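Local structure of uricase (Bacillus fastidiosus, 4R8X) at residues E35-I40 and F118-V123; L65-D70 and A101-L106; I255-P260 and R310-A315. The protein probably catalyses the oxidation of urate to 5-hydroxyisourate by molecular oxygen, the first step of urate degradation to (S)-allantoin. All blocks are in the same frame, centred on the assembly; numbering follows the deposited sequence.

The three contacts lie at separate places on one subunit of the tetramer. Contact 1 ties the turn leading into strand 40-50, and the start of that strand, to strand 108-125, its antiparallel neighbour in the large sheet; the chain it closes encloses contact 2. There, the entry to helix 69-82 meets the exit of helix 88-102, which leads through a short turn into strand 108-125. Contact 3 follows later in the chain, joining helix 244-258 to the C-terminal helix 305-312. Centre to centre, contact 1 is about 36 Å from contact 2 and 33 Å from contact 3; contacts 2 and 3 are about 45 Å apart, across the chain's centre. All three have another subunit nearby, but the salt bridge of contact 3 lies within one chain.

Contact 1 (E35-I40 and F118-V123); sequences EKHNTI and FDDIQV
His-37 and Asp-120 form a His-carboxylate hydrogen bond between the turn that leads into strand 40-50 and strand 108-125, its antiparallel neighbour in the large uricase sheet. From CB, the histidine takes a chi1 of 57°, which sets CG between the backbone N and the carbonyl carbon and swings the ring toward the strand. On the near side of the ring, His-37 ND1 accepts a hydrogen bond from Thr-39 N, 3.1 Å away, so the turn fixes the ring's rotation. At the far end, His-37 NE2 donates to the syn lone pair of Asp-120 OD2 over 2.9 Å, in a nearly straight bond of 175°. The two carbons flanking this nitrogen also face the carboxylate: His-37 CE1 is 3.7 Å from Asp-120 OD2, and His-37 CD2 is 3.8 Å from Asp-120 OD1. Ring and carboxylate are almost coplanar, 15° apart, and OD2 sits in the ring plane.

Further along, Ile-40 packs obliquely on Phe-118, and Ile-172 of the second subunit packs on both side chains. Ile-40 CG2 touches the ring rim at Phe-118 CD1, 3.8 Å away, while Ile-40 CD1 makes a CH-pi contact over the face, 3.9 Å from the centroid of the Phe-118 ring.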
# COMPACT_ATOMS: atom_id res chain seq x y z
N GLU D 35 -2.98 -20.44 25.97
CA GLU D 35 -2.07 -21.26 25.19
C GLU D 35 -2.06 -20.82 23.74
O GLU D 35 -3.05 -20.30 23.22
CB GLU D 35 -2.44 -22.75 25.27
CG GLU D 35 -3.78 -23.11 24.65
CD GLU D 35 -4.08 -24.60 24.69
OE1 GLU D 35 -5.22 -24.97 24.34
OE2 GLU D 35 -3.19 -25.39 25.06
N LYS D 36 -0.92 -21.00 23.09
CA LYS D 36 -0.80 -20.68 21.68
C LYS D 36 -0.24 -21.93 21.00
O LYS D 36 0.91 -22.29 21.23
CB LYS D 36 0.12 -19.48 21.48
CG LYS D 36 0.17 -18.93 20.06
CD LYS D 36 0.81 -17.54 20.02
CE LYS D 36 0.83 -16.96 18.62
NZ LYS D 36 1.26 -15.53 18.61
N HIS D 37 -1.05 -22.59 20.20
CA HIS D 37 -0.72 -23.93 19.74
C HIS D 37 0.50 -24.02 18.82
O HIS D 37 1.11 -25.07 18.74
CB HIS D 37 -1.95 -24.64 19.14
CG HIS D 37 -2.58 -23.91 18.00
ND1 HIS D 37 -2.04 -23.86 16.74
CD2 HIS D 37 -3.74 -23.21 17.94
CE1 HIS D 37 -2.83 -23.17 15.95
NE2 HIS D 37 -3.87 -22.75 16.65
N ASN D 38 0.83 -22.93 18.13
CA ASN D 38 2.02 -22.88 17.26
C ASN D 38 2.02 -23.87 16.09
O ASN D 38 3.09 -24.27 15.60
CB ASN D 38 3.32 -23.01 18.06
CG ASN D 38 3.63 -21.78 18.90
OD1 ASN D 38 3.20 -20.67 18.58
ND2 ASN D 38 4.38 -21.97 19.99
N THR D 39 0.83 -24.26 15.64
CA THR D 39 0.72 -25.10 14.44
C THR D 39 1.42 -24.42 13.27
O THR D 39 2.11 -25.08 12.49
CB THR D 39 -0.75 -25.38 14.11
OG1 THR D 39 -1.33 -26.12 15.18
CG2 THR D 39 -0.89 -26.19 12.81
N ILE D 40 1.27 -23.11 13.17
CA ILE D 40 2.13 -22.31 12.32
C ILE D 40 2.85 -21.32 13.23
O ILE D 40 2.23 -20.63 14.05
CB ILE D 40 1.34 -21.57 11.22
CG1 ILE D 40 0.65 -22.58 10.30
CG2 ILE D 40 2.26 -20.66 10.42
CD1 ILE D 40 -0.44 -21.98 9.42
N PHE D 118 -1.78 -15.93 11.96
CA PHE D 118 -2.90 -16.75 11.49
C PHE D 118 -3.97 -16.88 12.57
O PHE D 118 -3.64 -17.09 13.74
CB PHE D 118 -2.42 -18.15 11.10
CG PHE D 118 -1.79 -18.21 9.74
CD1 PHE D 118 -0.41 -18.11 9.59
CD2 PHE D 118 -2.58 -18.34 8.60
CE1 PHE D 118 0.17 -18.17 8.32
CE2 PHE D 118 -2.01 -18.38 7.35
CZ PHE D 118 -0.63 -18.30 7.21
N ASP D 119 -5.23 -16.78 12.17
CA ASP D 119 -6.35 -16.98 13.07
C ASP D 119 -6.87 -18.40 12.99
O ASP D 119 -6.93 -18.99 11.91
CB ASP D 119 -7.54 -16.10 12.67
CG ASP D 119 -7.32 -14.64 12.96
OD1 ASP D 119 -6.66 -14.29 13.97
OD2 ASP D 119 -7.85 -13.83 12.17
N ASP D 120 -7.28 -18.94 14.14
CA ASP D 120 -8.12 -20.13 14.17
C ASP D 120 -9.49 -19.77 13.62
O ASP D 120 -10.02 -18.68 13.87
CB ASP D 120 -8.30 -20.62 15.60
CG ASP D 120 -7.01 -21.09 16.22
OD1 ASP D 120 -7.02 -21.34 17.44
OD2 ASP D 120 -5.99 -21.23 15.50
N ILE D 121 -10.08 -20.70 12.86
CA ILE D 121 -11.40 -20.47 12.28
C ILE D 121 -12.38 -21.60 12.57
O ILE D 121 -11.97 -22.71 12.91
CB ILE D 121 -11.31 -20.26 10.76
CG1 ILE D 121 -10.85 -21.55 10.08
CG2 ILE D 121 -10.36 -19.11 10.43
CD1 ILE D 121 -11.16 -21.58 8.60
N GLN D 122 -13.66 -21.30 12.46
CA GLN D 122 -14.73 -22.26 12.69
C GLN D 122 -15.17 -22.91 11.38
O GLN D 122 -15.39 -22.22 10.39
CB GLN D 122 -15.92 -21.57 13.35
CG GLN D 122 -15.60 -20.96 14.72
CD GLN D 122 -15.13 -21.99 15.72
OE1 GLN D 122 -15.88 -22.87 16.11
NE2 GLN D 122 -13.88 -21.88 16.14
N VAL D 123 -15.27 -24.24 11.39
CA VAL D 123 -15.75 -24.98 10.24
C VAL D 123 -16.87 -25.94 10.64
O VAL D 123 -16.86 -26.50 11.74
CB VAL D 123 -14.63 -25.78 9.53
CG1 VAL D 123 -13.64 -24.84 8.84
CG2 VAL D 123 -13.91 -26.73 10.51

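Contact 2 (L65-D70 and A101-L106); sequences LVVATD and AKYSHL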
# COMPACT_ATOMS: atom_id res chain seq x y z
N LEU D 65 35.62 -11.21 5.15
CA LEU D 65 34.94 -11.50 6.41
C LEU D 65 33.44 -11.27 6.29
O LEU D 65 32.74 -11.11 7.28
CB LEU D 65 35.52 -10.64 7.54
CG LEU D 65 36.91 -11.03 8.01
CD1 LEU D 65 37.37 -10.10 9.13
CD2 LEU D 65 36.91 -12.49 8.47
N VAL D 66 32.96 -11.27 5.05
CA VAL D 66 31.55 -11.02 4.80
C VAL D 66 30.77 -12.33 4.69
O VAL D 66 30.97 -13.11 3.76
CB VAL D 66 31.34 -10.16 3.55
CG1 VAL D 66 29.85 -10.02 3.23
CG2 VAL D 66 31.99 -8.80 3.74
N VAL D 67 29.91 -12.58 5.67
CA VAL D 67 28.90 -13.61 5.53
C VAL D 67 27.90 -13.10 4.50
O VAL D 67 27.38 -11.98 4.64
CB VAL D 67 28.18 -13.86 6.87
CG1 VAL D 67 27.08 -14.91 6.71
CG2 VAL D 67 29.20 -14.26 7.96
N ALA D 68 27.63 -13.89 3.46
CA ALA D 68 26.72 -13.46 2.40
C ALA D 68 25.31 -13.32 2.97
O ALA D 68 24.91 -14.12 3.81
CB ALA D 68 26.74 -14.46 1.25
N THR D 69 24.57 -12.30 2.53
CA THR D 69 23.22 -12.10 3.07
C THR D 69 22.32 -13.31 2.80
O THR D 69 21.51 -13.70 3.65
CB THR D 69 22.55 -10.76 2.59
OG1 THR D 69 22.29 -10.82 1.18
CG2 THR D 69 23.44 -9.56 2.92
N ASP D 70 22.49 -13.93 1.64
CA ASP D 70 21.74 -15.14 1.33
C ASP D 70 22.05 -16.25 2.33
O ASP D 70 21.17 -17.00 2.74
CB ASP D 70 22.04 -15.58 -0.10
CG ASP D 70 21.31 -16.84 -0.48
OD1 ASP D 70 20.12 -16.75 -0.84
OD2 ASP D 70 21.93 -17.93 -0.44
N ALA D 101 28.14 -17.74 17.78
CA ALA D 101 28.94 -18.94 18.00
C ALA D 101 29.62 -19.36 16.71
O ALA D 101 30.75 -19.86 16.73
CB ALA D 101 28.06 -20.07 18.52
N LYS D 102 28.93 -19.16 15.59
CA LYS D 102 29.45 -19.59 14.30
C LYS D 102 30.54 -18.64 13.76
O LYS D 102 31.51 -19.09 13.17
CB LYS D 102 28.31 -19.71 13.29
CG LYS D 102 28.74 -20.17 11.91
CD LYS D 102 29.44 -21.50 11.97
CE LYS D 102 29.66 -22.04 10.57
NZ LYS D 102 30.28 -23.39 10.64
N TYR D 103 30.37 -17.34 13.98
CA TYR D 103 31.22 -16.34 13.35
C TYR D 103 31.93 -15.48 14.39
O TYR D 103 31.37 -14.51 14.90
CB TYR D 103 30.40 -15.48 12.38
CG TYR D 103 29.76 -16.31 11.29
CD1 TYR D 103 30.54 -16.93 10.32
CD2 TYR D 103 28.38 -16.50 11.25
CE1 TYR D 103 29.97 -17.70 9.33
CE2 TYR D 103 27.79 -17.27 10.26
CZ TYR D 103 28.60 -17.88 9.30
OH TYR D 103 28.03 -18.66 8.31
N SER D 104 33.18 -15.82 14.68
CA SER D 104 33.93 -15.21 15.77
C SER D 104 34.24 -13.74 15.52
O SER D 104 34.48 -12.99 16.46
CB SER D 104 35.23 -15.98 15.99
OG SER D 104 36.04 -15.91 14.84
N HIS D 105 34.23 -13.33 14.26
CA HIS D 105 34.56 -11.95 13.88
C HIS D 105 33.41 -10.95 14.06
O HIS D 105 33.59 -9.75 13.88
CB HIS D 105 35.05 -11.91 12.43
CG HIS D 105 34.00 -12.29 11.44
ND1 HIS D 105 33.69 -13.60 11.17
CD2 HIS D 105 33.18 -11.54 10.67
CE1 HIS D 105 32.73 -13.64 10.26
NE2 HIS D 105 32.40 -12.40 9.95
N LEU D 106 32.23 -11.45 14.41
CA LEU D 106 31.10 -10.59 14.69
C LEU D 106 31.12 -10.15 16.15
O LEU D 106 31.44 -10.96 17.03
CB LEU D 106 29.80 -11.33 14.41
CG LEU D 106 29.61 -11.85 12.98
CD1 LEU D 106 28.28 -12.58 12.87
CD2 LEU D 106 29.71 -10.72 11.97
O HOH W 1 30.22 -11.15 8.31
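This is a buried, mostly apolar contact bridged by one water, in which Val-67 and Leu-65, just ahead of helix 69-82, pack against Tyr-103 and His-105 in the type I beta turn that follows helix 88-102. Both segments lie at the same end of this antiparallel helix pair, part of the tunnelling fold (T-fold) of the uricase family. Val-67 CG2 stands over the centre of the tyrosine ring in a CH-pi contact, 3.7 Å from the centroid of Tyr-103 and only 7° off the normal. The opposite face of that ring is covered by Lys-102 CG, so the ring is sandwiched between two aliphatic groups. Tyr-103 OH is hydrogen-bonded to Asp-185 of the third subunit, which carries the contact into the tetramer interface.

The side chains of Leu-65 and His-105 run antiparallel alongside one another. Leu-65 CD2 lies over the rim of one imidazole face, and Leu-106 CG over the other. A chi1 of 65° turns the imidazole toward Leu-65, and His-105 NE2 ends 3.0 Å from Leu-65 O. Water 1 lies in the ring plane, 3.0 Å from His-105 NE2, and accepts a hydrogen bond from Val-67 N at 3.0 Å.

Contact 3 (I255-P260 and R310-A315); sequences ILDRFP and REKASA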
# COMPACT_ATOMS: atom_id res chain seq x y z
N ILE D 255 -1.73 -3.61 32.78
CA ILE D 255 -0.77 -4.61 32.32
C ILE D 255 0.31 -4.84 33.38
O ILE D 255 0.63 -5.98 33.72
CB ILE D 255 -0.11 -4.20 30.97
CG1 ILE D 255 -1.15 -4.12 29.84
CG2 ILE D 255 1.00 -5.16 30.61
CD1 ILE D 255 -0.69 -3.32 28.64
N LEU D 256 0.86 -3.76 33.92
CA LEU D 256 1.85 -3.85 34.99
C LEU D 256 1.31 -4.56 36.24
O LEU D 256 2.03 -5.31 36.91
CB LEU D 256 2.35 -2.45 35.34
CG LEU D 256 3.15 -1.78 34.21
CD1 LEU D 256 3.39 -0.29 34.48
CD2 LEU D 256 4.47 -2.50 33.97
N ASP D 257 0.03 -4.34 36.54
CA ASP D 257 -0.64 -4.98 37.67
C ASP D 257 -0.73 -6.50 37.48
O ASP D 257 -0.43 -7.28 38.39
CB ASP D 257 -2.04 -4.38 37.84
CG ASP D 257 -2.56 -4.45 39.26
OD1 ASP D 257 -1.88 -5.01 40.15
OD2 ASP D 257 -3.67 -3.93 39.50
N ARG D 258 -1.16 -6.91 36.29
CA ARG D 258 -1.30 -8.33 35.98
C ARG D 258 0.05 -9.03 35.85
O ARG D 258 0.16 -10.23 36.15
CB ARG D 258 -2.08 -8.53 34.69
CG ARG D 258 -3.50 -8.05 34.76
CD ARG D 258 -4.25 -8.67 35.93
NE ARG D 258 -5.62 -8.18 35.96
CZ ARG D 258 -6.30 -7.86 37.06
NH1 ARG D 258 -5.73 -7.98 38.25
NH2 ARG D 258 -7.54 -7.42 36.96
N PHE D 259 1.06 -8.30 35.41
CA PHE D 259 2.37 -8.90 35.17
C PHE D 259 3.47 -8.16 35.93
O PHE D 259 4.16 -7.31 35.37
CB PHE D 259 2.68 -8.95 33.67
CG PHE D 259 1.63 -9.67 32.87
CD1 PHE D 259 1.43 -11.04 33.04
CD2 PHE D 259 0.83 -8.99 31.95
CE1 PHE D 259 0.48 -11.72 32.30
CE2 PHE D 259 -0.14 -9.68 31.22
CZ PHE D 259 -0.32 -11.04 31.40
N PRO D 260 3.65 -8.49 37.22
CA PRO D 260 4.63 -7.81 38.07
C PRO D 260 6.07 -7.95 37.57
O PRO D 260 6.93 -7.17 37.97
CB PRO D 260 4.49 -8.54 39.42
CG PRO D 260 3.13 -9.11 39.41
CD PRO D 260 2.83 -9.46 37.97
N ARG D 310 2.49 4.22 42.87
CA ARG D 310 1.96 5.53 43.23
C ARG D 310 0.44 5.55 43.23
O ARG D 310 -0.16 6.12 44.13
CB ARG D 310 2.50 6.62 42.30
CG ARG D 310 3.86 7.15 42.71
CD ARG D 310 4.29 8.34 41.88
NE ARG D 310 4.70 7.94 40.53
CZ ARG D 310 5.93 7.56 40.21
NH1 ARG D 310 6.89 7.52 41.13
NH2 ARG D 310 6.21 7.20 38.96
N GLU D 311 -0.17 4.92 42.23
CA GLU D 311 -1.63 4.86 42.17
C GLU D 311 -2.20 4.07 43.35
O GLU D 311 -3.18 4.50 43.96
CB GLU D 311 -2.11 4.27 40.83
CG GLU D 311 -1.80 5.12 39.59
CD GLU D 311 -2.48 6.48 39.62
OE1 GLU D 311 -3.57 6.60 40.22
OE2 GLU D 311 -1.93 7.43 39.04
N LYS D 312 -1.58 2.95 43.68
CA LYS D 312 -2.04 2.13 44.80
C LYS D 312 -1.84 2.79 46.16
O LYS D 312 -2.51 2.45 47.12
CB LYS D 312 -1.39 0.74 44.76
CG LYS D 312 -1.83 -0.11 43.57
CD LYS D 312 -1.44 -1.57 43.71
CE LYS D 312 -1.92 -2.37 42.51
NZ LYS D 312 -1.77 -3.85 42.66
N ALA D 313 -0.93 3.76 46.23
CA ALA D 313 -0.65 4.44 47.49
C ALA D 313 -1.46 5.72 47.65
O ALA D 313 -1.41 6.38 48.69
CB ALA D 313 0.84 4.76 47.62
N SER D 314 -2.21 6.07 46.61
CA SER D 314 -2.90 7.35 46.56
C SER D 314 -4.38 7.27 46.91
O SER D 314 -5.12 6.45 46.36
CB SER D 314 -2.73 7.98 45.18
OG SER D 314 -3.61 9.08 45.02
N ALA D 315 -4.82 8.14 47.81
CA ALA D 315 -6.21 8.17 48.22
C ALA D 315 -7.13 8.71 47.12
O ALA D 315 -8.34 8.46 47.12
CB ALA D 315 -6.37 9.00 49.49
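Asp-257 and Lys-312 form a surface salt bridge between two helices, in which the last turn of helix 244-258 is tied to the end of the C-terminal helix 305-312. The two side chains meet at a slant, and the lysine supplies most of the reach: its CA is 10.2 Å from the CA of Asp-257, and beyond CG its chain is fully extended. With a chi1 of -153°, the aspartate directs its carboxylate away from its own backbone N and toward the approaching amine. Lys-312 NZ donates to Asp-257 OD1 at 2.8 Å, meeting the syn side of this oxygen but 34° out of the carboxylate plane. The ammonium therefore approaches tilted from the flat group, and close behind it Lys-312 CE lies 3.5 Å from Asp-257 OD1.

The other oxygen, OD2, takes a hydrogen bond from the hydroxyl of Tyr-319, so the carboxylate joins both the C-terminal helix and the tail after it to helix 244-258. An alanine here would remove both oxygens, and is likely to leave the ammonium of Lys-312 and the hydroxyl of Tyr-319 without this partner and the tail less firmly held. The second oxygen is farther from the amine, with Asp-257 OD2 3.7 Å from Lys-312 NZ.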